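Local coordinates for uncharacterized protein (Leishmania major, PDB 2B4W) that is of unknown function but belongs to the beta-fructosidase clan, its strands forming what is probably a five-bladed beta-propeller, at residues 204-209 with 264-269. Numbering follows the deposited sequence.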
loop_
_atom_site.group_PDB
_atom_site.type_symbol
_atom_site.label_atom_id
_atom_site.label_comp_id
_atom_site.label_asym_id
_atom_site.label_seq_id
_atom_site.Cartn_x
_atom_site.Cartn_y
_atom_site.Cartn_z
ATOM N N GLY A 204 3.615 11.288 5.839
ATOM C CA GLY A 204 3.350 11.162 4.433
ATOM C C GLY A 204 2.580 9.885 4.140
ATOM O O GLY A 204 3.084 8.781 4.337
ATOM N N CYS A 205 1.339 10.012 3.664
ATOM C CA CYS A 205 0.634 8.814 3.231
ATOM C C CYS A 205 0.459 8.732 1.719
ATOM O O CYS A 205 0.152 9.706 1.003
ATOM C CB CYS A 205 -0.746 8.695 3.883
ATOM S SG CYS A 205 -0.772 8.968 5.662
ATOM N N ILE A 206 0.646 7.485 1.249
ATOM C CA ILE A 206 0.324 7.091 -0.111
ATOM C C ILE A 206 -0.891 6.187 -0.059
ATOM O O ILE A 206 -0.882 5.194 0.665
ATOM C CB ILE A 206 1.507 6.379 -0.783
ATOM C CG1 ILE A 206 2.759 7.259 -0.859
ATOM C CG2 ILE A 206 1.145 5.829 -2.155
ATOM C CD1 ILE A 206 2.523 8.502 -1.699
ATOM N N GLY A 207 -1.965 6.485 -0.786
ATOM C CA GLY A 207 -3.114 5.575 -0.708
ATOM C C GLY A 207 -4.002 5.605 -1.925
ATOM O O GLY A 207 -3.550 5.891 -3.027
ATOM N N HIS A 208 -5.286 5.312 -1.724
ATOM C CA HIS A 208 -6.242 5.273 -2.815
ATOM C C HIS A 208 -7.458 6.147 -2.505
ATOM O O HIS A 208 -7.891 6.201 -1.351
ATOM C CB HIS A 208 -6.672 3.847 -3.129
ATOM C CG HIS A 208 -7.395 2.989 -2.160
ATOM N ND1 HIS A 208 -6.791 2.309 -1.125
ATOM C CD2 HIS A 208 -8.713 2.651 -2.085
ATOM C CE1 HIS A 208 -7.700 1.620 -0.448
ATOM N NE2 HIS A 208 -8.884 1.812 -1.011
ATOM N N TYR A 209 -7.953 6.803 -3.546
ATOM C CA TYR A 209 -9.199 7.575 -3.445
ATOM C C TYR A 209 -10.146 6.924 -4.454
ATOM O O TYR A 209 -9.740 6.622 -5.575
ATOM C CB TYR A 209 -9.040 9.065 -3.668
ATOM C CG TYR A 209 -10.150 9.915 -3.077
ATOM C CD1 TYR A 209 -11.362 10.093 -3.732
ATOM C CD2 TYR A 209 -9.992 10.538 -1.852
ATOM C CE1 TYR A 209 -12.371 10.864 -3.187
ATOM C CE2 TYR A 209 -10.993 11.317 -1.293
ATOM C CZ TYR A 209 -12.188 11.480 -1.966
ATOM O OH TYR A 209 -13.190 12.256 -1.409
ATOM N N VAL A 264 -6.605 2.081 -10.051
ATOM C CA VAL A 264 -5.262 1.735 -9.609
ATOM C C VAL A 264 -5.203 1.777 -8.075
ATOM O O VAL A 264 -5.762 2.665 -7.457
ATOM C CB VAL A 264 -4.126 2.637 -10.113
ATOM C CG1 VAL A 264 -3.791 2.338 -11.568
ATOM C CG2 VAL A 264 -4.513 4.087 -9.881
ATOM N N PHE A 265 -4.523 0.807 -7.485
ATOM C CA PHE A 265 -4.553 0.682 -6.023
ATOM C C PHE A 265 -3.128 0.693 -5.501
ATOM O O PHE A 265 -2.423 -0.297 -5.742
ATOM C CB PHE A 265 -5.285 -0.628 -5.755
ATOM C CG PHE A 265 -5.416 -1.063 -4.316
ATOM C CD1 PHE A 265 -4.387 -1.773 -3.709
ATOM C CD2 PHE A 265 -6.558 -0.772 -3.591
ATOM C CE1 PHE A 265 -4.508 -2.176 -2.397
ATOM C CE2 PHE A 265 -6.679 -1.179 -2.267
ATOM C CZ PHE A 265 -5.654 -1.883 -1.662
ATOM N N ALA A 266 -2.775 1.788 -4.863
ATOM C CA ALA A 266 -1.428 2.137 -4.453
ATOM C C ALA A 266 -0.722 1.054 -3.658
ATOM O O ALA A 266 -1.284 0.416 -2.762
ATOM C CB ALA A 266 -1.450 3.431 -3.622
ATOM N N SER A 267 0.541 0.833 -3.990
ATOM C CA SER A 267 1.380 -0.095 -3.229
ATOM C C SER A 267 2.301 0.675 -2.280
ATOM O O SER A 267 2.296 0.466 -1.075
ATOM C CB SER A 267 2.189 -0.982 -4.168
ATOM O OG SER A 267 1.329 -1.707 -5.029
ATOM N N GLY A 268 3.069 1.601 -2.849
ATOM C CA GLY A 268 3.850 2.574 -2.084
ATOM C C GLY A 268 4.866 3.286 -2.955
ATOM O O GLY A 268 5.012 3.025 -4.162
ATOM N N ILE A 269 5.635 4.201 -2.369
ATOM C CA ILE A 269 6.705 4.838 -3.120
ATOM C C ILE A 269 8.093 4.412 -2.646
ATOM O O ILE A 269 8.312 4.002 -1.507
ATOM C CB ILE A 269 6.665 6.377 -3.030
ATOM C CG1 ILE A 269 6.760 6.803 -1.586
ATOM C CG2 ILE A 269 5.466 6.930 -3.791
ATOM C CD1 ILE A 269 6.853 8.295 -1.299
#
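I206, G207 and H208 face G268, A266 and F265 where strands 204-209 and 264-269 run nearly antiparallel (168°), their axes 5.6 Å apart at closest approach, with no hydrogen bond between them. The two belong to different sheets: 203-211 is an inner strand of a five-stranded sheet, and 264-271 runs over its face, its own backbone neighbour being strand 277-283. At one end, chi1 of 177° swings the F265 ring away from its own N and alongside H208, placing CE2 over one face of the imidazole, toward its rim, 3.5 Å from H208 CE1; the planes are inclined by 38°, an oblique aromatic pair. H208 ND1 is hydrogen-bonded to N193 OD1, and Y224 meets the same imidazole nearly parallel. In the middle, A266 CB sits 3.3 Å from G207 O and 3.8 Å from I206 CG2. Beyond it I206 and I269 cross at about a right angle, I206 CD1 lying 3.9 Å from I269 CG2. Apolar and ring contacts, with one methyl against a backbone carbonyl, thus join the two sheets, consistent with blade-to-blade packing in a propeller, while the one polar side chain in the interface, H208, is hydrogen-bonded within its own sheet.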